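Long-range contacts in hypothetical UPF0270 protein PA3463 (Pseudomonas aeruginosa, PDB 1Y0N), which is of unknown function and belongs to the uncharacterised UPF0270 family of small proteins: residues Asn16-Asp21 and Gln61-Met66; Glu51-Phe56 and Met66-Val71. All coordinates share one frame; numbering follows the deposited sequence.

Contact 1. Residues Asn16-Asp21 and Gln61-Met66; sequences NNLLED and QQCQLM
Leu18 and Leu19 of helix 12-24 meet Cys63 and Leu65 of strand 63-67. Leu18 comes first and gives most of the helix side of the contact. Its CB points at the strand, and with CG anti to the carbonyl carbon (chi1 -61°) the two methyls come to lie at Cys63. Both straddle Cys63 CB, with Leu18 CD2 at 3.7 Å from it. At the root of the same side chain, Leu18 CB meets Leu65 CD1 at 3.5 Å. The Leu18 carbonyl is used as well. A water accepts from Leu65 N at 2.9 Å and donates to Leu18 O at 2.9 Å. This bridges helix and strand backbones, which share no direct hydrogen bond. Leu19 follows and starts out away from the strand. The end of the side chain turns back, and Leu19 CD2 reaches Leu65 CD2 at 4.1 Å. Leu19 also packs on Ala43 and Leu47 of helix 36-48, while Leu18 and Leu65 both touch Ile54 of the neighbouring strand. The axes of helical segment 16-21 and strand segment 63-66 come within 7.7 Å, at 49°. This is apolar helix-on-sheet packing, as in a small alpha+beta fold, with helix 12-24 against an antiparallel sheet.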
ATOM      1  N   ASN A  16       1.610   2.259   8.877  1.00 38.85           N
ATOM      2  CA  ASN A  16       2.264   1.085   9.518  1.00 38.58           C
ATOM      3  C   ASN A  16       1.371  -0.089   9.558  1.00 36.15           C
ATOM      4  O   ASN A  16       1.813  -1.202   9.270  1.00 34.63           O
ATOM      5  CB  ASN A  16       2.793   1.397  10.936  1.00 40.71           C
ATOM      6  CG  ASN A  16       3.879   2.450  10.916  1.00 44.86           C
ATOM      7  OD1 ASN A  16       4.592   2.588   9.920  1.00 51.50           O
ATOM      8  ND2 ASN A  16       3.984   3.238  12.010  1.00 48.74           N
ATOM      9  N   ASN A  17       0.107   0.173   9.909  1.00 35.72           N
ATOM     10  CA  ASN A  17      -0.952  -0.818   9.930  1.00 35.82           C
ATOM     11  C   ASN A  17      -1.201  -1.385   8.511  1.00 34.38           C
ATOM     12  O   ASN A  17      -1.353  -2.579   8.351  1.00 35.29           O
ATOM     13  CB  ASN A  17      -2.294  -0.228  10.470  1.00 37.68           C
ATOM     14  CG  ASN A  17      -2.251   0.179  11.972  1.00 44.73           C
ATOM     15  OD1 ASN A  17      -1.526  -0.402  12.768  1.00 48.79           O
ATOM     16  ND2 ASN A  17      -3.063   1.179  12.339  1.00 45.22           N
ATOM     17  N   LEU A  18      -1.276  -0.521   7.502  1.00 33.84           N
ATOM     18  CA  LEU A  18      -1.403  -0.991   6.080  1.00 32.66           C
ATOM     19  C   LEU A  18      -0.194  -1.895   5.667  1.00 31.04           C
ATOM     20  O   LEU A  18      -0.373  -2.905   4.988  1.00 30.35           O
ATOM     21  CB  LEU A  18      -1.494   0.221   5.102  1.00 31.79           C
ATOM     22  CG  LEU A  18      -2.629   1.286   5.146  1.00 34.46           C
ATOM     23  CD1 LEU A  18      -2.557   2.258   3.975  1.00 34.59           C
ATOM     24  CD2 LEU A  18      -3.966   0.669   5.095  1.00 34.76           C
ATOM     25  N   LEU A  19       1.023  -1.501   6.072  1.00 30.83           N
ATOM     26  CA  LEU A  19       2.232  -2.280   5.738  1.00 31.33           C
ATOM     27  C   LEU A  19       2.199  -3.653   6.382  1.00 30.93           C
ATOM     28  O   LEU A  19       2.456  -4.649   5.730  1.00 32.01           O
ATOM     29  CB  LEU A  19       3.516  -1.522   6.142  1.00 31.42           C
ATOM     30  CG  LEU A  19       3.888  -0.377   5.203  1.00 31.24           C
ATOM     31  CD1 LEU A  19       4.854   0.558   5.942  1.00 33.89           C
ATOM     32  CD2 LEU A  19       4.515  -0.900   3.921  1.00 31.78           C
ATOM     33  N   GLU A  20       1.850  -3.696   7.678  1.00 32.10           N
ATOM     34  CA  GLU A  20       1.693  -4.941   8.420  1.00 33.05           C
ATOM     35  C   GLU A  20       0.610  -5.824   7.825  1.00 33.52           C
ATOM     36  O   GLU A  20       0.860  -7.028   7.602  1.00 35.19           O
ATOM     37  CB  GLU A  20       1.489  -4.647   9.935  1.00 34.14           C
ATOM     38  CG  GLU A  20       1.109  -5.855  10.722  1.00 40.91           C
ATOM     39  CD  GLU A  20       1.392  -5.718  12.226  1.00 48.35           C
ATOM     40  OE1 GLU A  20       1.772  -4.588  12.707  1.00 47.69           O
ATOM     41  OE2 GLU A  20       1.227  -6.787  12.888  1.00 52.37           O
ATOM     42  N   ASP A  21      -0.563  -5.248   7.501  1.00 33.18           N
ATOM     43  CA  ASP A  21      -1.624  -6.011   6.801  1.00 33.93           C
ATOM     44  C   ASP A  21      -1.083  -6.650   5.541  1.00 32.53           C
ATOM     45  O   ASP A  21      -1.269  -7.836   5.299  1.00 34.24           O
ATOM     46  CB  ASP A  21      -2.825  -5.121   6.420  1.00 34.09           C
ATOM     47  CG  ASP A  21      -3.631  -4.677   7.650  1.00 39.03           C
ATOM     48  OD1 ASP A  21      -3.385  -5.224   8.738  1.00 37.89           O
ATOM     49  OD2 ASP A  21      -4.474  -3.755   7.522  1.00 45.36           O
ATOM     50  N   GLN A  61     -14.234   4.655   2.957  1.00 57.68           N
ATOM     51  CA  GLN A  61     -13.031   5.427   3.331  1.00 57.29           C
ATOM     52  C   GLN A  61     -11.812   4.554   3.627  1.00 56.26           C
ATOM     53  O   GLN A  61     -10.849   5.004   4.231  1.00 55.94           O
ATOM     54  CB  GLN A  61     -13.311   6.395   4.506  1.00 57.83           C
ATOM     55  CG  GLN A  61     -14.141   7.654   4.139  1.00 56.81           C
ATOM     56  CD  GLN A  61     -14.354   8.570   5.335  1.00 58.46           C
ATOM     57  OE1 GLN A  61     -13.893   8.306   6.449  1.00 60.45           O
ATOM     58  NE2 GLN A  61     -15.063   9.657   5.108  1.00 60.76           N
ATOM     59  N   GLN A  62     -11.859   3.304   3.167  1.00 55.12           N
ATOM     60  CA  GLN A  62     -10.837   2.308   3.470  1.00 53.93           C
ATOM     61  C   GLN A  62      -9.636   2.347   2.475  1.00 51.21           C
ATOM     62  O   GLN A  62      -9.781   2.667   1.314  1.00 49.03           O
ATOM     63  CB  GLN A  62     -11.486   0.928   3.487  1.00 54.94           C
ATOM     64  CG  GLN A  62     -11.906   0.410   4.845  1.00 59.71           C
ATOM     65  CD  GLN A  62     -11.966  -1.150   4.878  1.00 66.06           C
ATOM     66  OE1 GLN A  62     -12.931  -1.761   4.386  1.00 67.05           O
ATOM     67  NE2 GLN A  62     -10.933  -1.783   5.461  1.00 65.75           N
ATOM     68  N   CYS A  63      -8.453   2.022   2.997  1.00 50.37           N
ATOM     69  CA  CYS A  63      -7.192   1.976   2.255  1.00 48.57           C
ATOM     70  C   CYS A  63      -6.726   0.555   2.165  1.00 46.33           C
ATOM     71  O   CYS A  63      -6.997  -0.281   3.060  1.00 46.72           O
ATOM     72  CB  CYS A  63      -6.072   2.767   2.968  1.00 49.36           C
ATOM     73  SG  CYS A  63      -6.029   4.539   2.655  1.00 51.42           S
ATOM     74  N   GLN A  64      -5.976   0.281   1.108  1.00 43.57           N
ATOM     75  CA  GLN A  64      -5.228  -0.969   1.059  1.00 41.94           C
ATOM     76  C   GLN A  64      -3.903  -0.856   0.243  1.00 39.21           C
ATOM     77  O   GLN A  64      -3.860  -0.253  -0.807  1.00 36.33           O
ATOM     78  CB  GLN A  64      -6.130  -2.077   0.472  1.00 43.50           C
ATOM     79  CG  GLN A  64      -5.470  -3.439   0.426  1.00 44.05           C
ATOM     80  CD  GLN A  64      -6.468  -4.525   0.314  1.00 47.19           C
ATOM     81  OE1 GLN A  64      -6.149  -5.652  -0.071  1.00 46.82           O
ATOM     82  NE2 GLN A  64      -7.712  -4.200   0.656  1.00 45.14           N
ATOM     83  N   LEU A  65      -2.848  -1.466   0.773  1.00 37.65           N
ATOM     84  CA  LEU A  65      -1.593  -1.568   0.077  1.00 37.37           C
ATOM     85  C   LEU A  65      -1.703  -2.731  -0.904  1.00 35.33           C
ATOM     86  O   LEU A  65      -2.222  -3.781  -0.526  1.00 36.05           O
ATOM     87  CB  LEU A  65      -0.471  -1.889   1.048  1.00 36.84           C
ATOM     88  CG  LEU A  65       0.669  -0.901   0.983  1.00 39.07           C
ATOM     89  CD1 LEU A  65       0.624  -0.249   2.379  1.00 38.49           C
ATOM     90  CD2 LEU A  65       1.983  -1.562   0.801  1.00 42.38           C
ATOM     91  N   MET A  66      -1.267  -2.508  -2.151  1.00 32.69           N
ATOM     92  CA  MET A  66      -1.283  -3.542  -3.202  1.00 32.33           C
ATOM     93  C   MET A  66       0.001  -3.458  -4.051  1.00 30.69           C
ATOM     94  O   MET A  66       0.555  -2.391  -4.250  1.00 31.65           O
ATOM     95  CB  MET A  66      -2.552  -3.378  -4.107  1.00 30.71           C
ATOM     96  CG  MET A  66      -3.932  -3.998  -3.513  1.00 36.33           C
ATOM     97  SD  MET A  66      -5.211  -3.956  -4.751  1.00 34.43           S
ATOM     98  CE  MET A  66      -4.755  -5.555  -5.420  1.00 36.86           C
TER
HETATM   99  O   HOH W   1      -2.664  -2.934   3.250  1.00 30.79           O

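Contact 2. Residues Glu51-Phe56 and Met66-Val71; sequences EAVILF and MLRSEV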
ATOM      1  N   GLU A  51       6.578   0.209  -6.745  1.00 30.77           N
ATOM      2  CA  GLU A  51       6.200  -1.158  -7.123  1.00 31.95           C
ATOM      3  C   GLU A  51       5.069  -1.739  -6.271  1.00 30.13           C
ATOM      4  O   GLU A  51       4.488  -2.723  -6.649  1.00 30.23           O
ATOM      5  CB  GLU A  51       7.458  -2.060  -7.141  1.00 32.07           C
ATOM      6  CG  GLU A  51       8.420  -1.499  -8.284  1.00 35.60           C
ATOM      7  CD  GLU A  51       9.848  -2.121  -8.297  1.00 37.17           C
ATOM      8  OE1 GLU A  51      10.290  -2.655  -7.219  1.00 36.91           O
ATOM      9  OE2 GLU A  51      10.497  -2.047  -9.395  1.00 40.49           O
ATOM     10  N   ALA A  52       4.786  -1.075  -5.130  1.00 29.57           N
ATOM     11  CA  ALA A  52       3.535  -1.201  -4.328  1.00 29.61           C
ATOM     12  C   ALA A  52       2.956   0.185  -4.291  1.00 28.57           C
ATOM     13  O   ALA A  52       3.694   1.152  -4.377  1.00 29.94           O
ATOM     14  CB  ALA A  52       3.847  -1.688  -2.852  1.00 26.48           C
ATOM     15  N   VAL A  53       1.622   0.254  -4.249  1.00 28.88           N
ATOM     16  CA  VAL A  53       0.885   1.488  -4.212  1.00 28.48           C
ATOM     17  C   VAL A  53      -0.218   1.341  -3.154  1.00 29.91           C
ATOM     18  O   VAL A  53      -0.440   0.224  -2.594  1.00 28.99           O
ATOM     19  CB  VAL A  53       0.229   1.842  -5.617  1.00 29.94           C
ATOM     20  CG1 VAL A  53       1.320   1.981  -6.738  1.00 28.23           C
ATOM     21  CG2 VAL A  53      -0.813   0.759  -6.004  1.00 28.32           C
ATOM     22  N   ILE A  54      -0.870   2.467  -2.856  1.00 29.37           N
ATOM     23  CA  ILE A  54      -1.976   2.461  -1.924  1.00 32.04           C
ATOM     24  C   ILE A  54      -3.241   2.909  -2.628  1.00 31.72           C
ATOM     25  O   ILE A  54      -3.281   3.979  -3.180  1.00 31.05           O
ATOM     26  CB  ILE A  54      -1.701   3.358  -0.713  1.00 32.08           C
ATOM     27  CG1 ILE A  54      -0.497   2.738   0.045  1.00 32.36           C
ATOM     28  CG2 ILE A  54      -2.968   3.401   0.206  1.00 35.00           C
ATOM     29  CD1 ILE A  54       0.222   3.680   0.836  1.00 35.74           C
ATOM     30  N   LEU A  55      -4.240   2.057  -2.570  1.00 32.60           N
ATOM     31  CA  LEU A  55      -5.554   2.339  -3.083  1.00 35.60           C
ATOM     32  C   LEU A  55      -6.507   2.805  -1.980  1.00 35.98           C
ATOM     33  O   LEU A  55      -6.592   2.216  -0.910  1.00 36.59           O
ATOM     34  CB  LEU A  55      -6.138   1.094  -3.760  1.00 36.04           C
ATOM     35  CG  LEU A  55      -5.563   0.645  -5.095  1.00 38.73           C
ATOM     36  CD1 LEU A  55      -6.495  -0.452  -5.590  1.00 39.99           C
ATOM     37  CD2 LEU A  55      -5.482   1.803  -6.201  1.00 42.29           C
ATOM     38  N   PHE A  56      -7.238   3.851  -2.280  1.00 37.98           N
ATOM     39  CA  PHE A  56      -8.202   4.412  -1.340  1.00 40.10           C
ATOM     40  C   PHE A  56      -9.623   4.458  -1.929  1.00 41.17           C
ATOM     41  O   PHE A  56      -9.779   4.903  -3.046  1.00 39.45           O
ATOM     42  CB  PHE A  56      -7.820   5.856  -1.011  1.00 41.09           C
ATOM     43  CG  PHE A  56      -8.780   6.518  -0.058  1.00 40.68           C
ATOM     44  CD1 PHE A  56      -8.897   6.063   1.276  1.00 42.71           C
ATOM     45  CD2 PHE A  56      -9.617   7.531  -0.496  1.00 47.30           C
ATOM     46  CE1 PHE A  56      -9.792   6.685   2.178  1.00 43.54           C
ATOM     47  CE2 PHE A  56     -10.528   8.148   0.417  1.00 46.83           C
ATOM     48  CZ  PHE A  56     -10.600   7.689   1.741  1.00 42.60           C
ATOM     49  N   MET A  66      -1.267  -2.508  -2.151  1.00 32.69           N
ATOM     50  CA  MET A  66      -1.283  -3.542  -3.202  1.00 32.33           C
ATOM     51  C   MET A  66       0.001  -3.458  -4.051  1.00 30.69           C
ATOM     52  O   MET A  66       0.555  -2.391  -4.250  1.00 31.65           O
ATOM     53  CB  MET A  66      -2.552  -3.378  -4.107  1.00 30.71           C
ATOM     54  CG  MET A  66      -3.932  -3.998  -3.513  1.00 36.33           C
ATOM     55  SD  MET A  66      -5.211  -3.956  -4.751  1.00 34.43           S
ATOM     56  CE  MET A  66      -4.755  -5.555  -5.420  1.00 36.86           C
ATOM     57  N   LEU A  67       0.455  -4.582  -4.571  1.00 30.23           N
ATOM     58  CA  LEU A  67       1.491  -4.578  -5.608  1.00 30.34           C
ATOM     59  C   LEU A  67       0.895  -3.932  -6.884  1.00 29.86           C
ATOM     60  O   LEU A  67      -0.230  -4.225  -7.269  1.00 29.53           O
ATOM     61  CB  LEU A  67       1.950  -6.012  -5.957  1.00 30.30           C
ATOM     62  CG  LEU A  67       2.803  -6.784  -4.931  1.00 31.55           C
ATOM     63  CD1 LEU A  67       3.098  -8.245  -5.366  1.00 39.09           C
ATOM     64  CD2 LEU A  67       4.092  -6.008  -4.708  1.00 36.45           C
ATOM     65  N   ARG A  68       1.611  -2.998  -7.449  1.00 29.08           N
ATOM     66  CA  ARG A  68       1.234  -2.360  -8.753  1.00 30.16           C
ATOM     67  C   ARG A  68       0.806  -3.423  -9.773  1.00 29.49           C
ATOM     68  O   ARG A  68      -0.112  -3.192 -10.525  1.00 29.83           O
ATOM     69  CB  ARG A  68       2.436  -1.584  -9.323  1.00 29.18           C
ATOM     70  CG  ARG A  68       2.090  -0.840 -10.665  1.00 31.33           C
ATOM     71  CD  ARG A  68       3.355  -0.113 -11.238  1.00 32.70           C
ATOM     72  NE  ARG A  68       3.620   1.048 -10.404  1.00 33.17           N
ATOM     73  CZ  ARG A  68       2.976   2.203 -10.487  1.00 34.67           C
ATOM     74  NH1 ARG A  68       2.064   2.445 -11.440  1.00 31.10           N
ATOM     75  NH2 ARG A  68       3.241   3.122  -9.593  1.00 32.30           N
ATOM     76  N   SER A  69       1.515  -4.562  -9.792  1.00 30.30           N
ATOM     77  CA  SER A  69       1.272  -5.691 -10.705  1.00 33.52           C
ATOM     78  C   SER A  69      -0.095  -6.363 -10.519  1.00 35.76           C
ATOM     79  O   SER A  69      -0.629  -6.966 -11.446  1.00 36.14           O
ATOM     80  CB  SER A  69       2.392  -6.707 -10.601  1.00 32.62           C
ATOM     81  OG  SER A  69       2.329  -7.452  -9.379  1.00 34.25           O
ATOM     82  N   GLU A  70      -0.684  -6.226  -9.331  1.00 36.14           N
ATOM     83  CA  GLU A  70      -2.031  -6.756  -9.049  1.00 36.71           C
ATOM     84  C   GLU A  70      -3.197  -5.770  -9.241  1.00 35.85           C
ATOM     85  O   GLU A  70      -4.393  -6.120  -9.111  1.00 35.78           O
ATOM     86  CB  GLU A  70      -1.989  -7.418  -7.653  1.00 38.54           C
ATOM     87  CG  GLU A  70      -0.816  -8.463  -7.702  1.00 41.93           C
ATOM     88  CD  GLU A  70      -0.753  -9.326  -6.467  1.00 48.63           C
ATOM     89  OE1 GLU A  70      -1.413  -8.870  -5.531  1.00 47.05           O
ATOM     90  OE2 GLU A  70      -0.068 -10.427  -6.457  1.00 47.91           O
ATOM     91  N   VAL A  71      -2.841  -4.541  -9.572  1.00 33.44           N
ATOM     92  CA  VAL A  71      -3.798  -3.492  -9.794  1.00 33.68           C
ATOM     93  C   VAL A  71      -4.224  -3.444 -11.289  1.00 34.92           C
ATOM     94  O   VAL A  71      -3.365  -3.422 -12.176  1.00 32.80           O
ATOM     95  CB  VAL A  71      -3.268  -2.113  -9.295  1.00 31.32           C
ATOM     96  CG1 VAL A  71      -4.320  -1.083  -9.389  1.00 30.98           C
ATOM     97  CG2 VAL A  71      -2.806  -2.194  -7.816  1.00 31.04           C
TER
HETATM   98  O   HOH W   2       4.518  -4.385  -8.527  1.00 26.26           O
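Val53 and Met66 pair through their backbones in both directions. Val53 N gives its hydrogen to Met66 O at 2.9 Å, and Met66 N returns one to Val53 O at 2.9 Å. Both bonds are nearly straight, at 166° and 171°. Next to them, Ala52 faces Leu67 as a non-hydrogen-bonded pair, and Ala52 CA makes a CA-H...O contact with Met66 O at 3.2 Å. Beyond that pair, Arg68 N bonds to Glu51 O at 3.0 Å, from above the carbonyl plane. These strands, 52-56 and 63-67, form an antiparallel beta hairpin, and this is the end of it away from the turn. Side chains line the Val53 and Met66 face. Leu55 CD1 rests on Met66 SD at 3.8 Å, and Val53 CG2 meets Val71 CG2 at 4.0 Å. Val53 CG1 lies over one face of the Arg68 guanidinium, 3.6 Å from Arg68 NH2. The arginine chain bends at chi3 (-73°) as the guanidinium comes against Val53, and a bond from NE to Gly50 O holds it there. A 3-10 turn at 68-70 brings Val71 back to this face. Glu70 N bonds back to Leu67 O at the strand end. Further out, Leu4 of strand 3-4 touches Val53 and Leu55, and Arg49 forms a salt bridge with Glu51.

How the contacts relate
The centres of the two contacts lie about 11 Å apart. Their segments alternate along the chain: 16-21, 51-56, 61-66, then 66-71. Both contacts use strand 63-67. Met66 ends one segment and begins the other, but does its packing in contact 2. In contact 2 this strand pairs with strand 52-56 inside the antiparallel sheet. In contact 1 it carries helix 12-24. Gln64 N lies 2.9 Å from Leu55 O, a probable hydrogen bond that continues the hairpin pairing between the contacts. Cys63 SG also packs on Phe56 CD1 at 3.5 Å. An edge strand of the sheet is therefore tied to its central strand and to a helix that lies about 40 residues earlier in the chain.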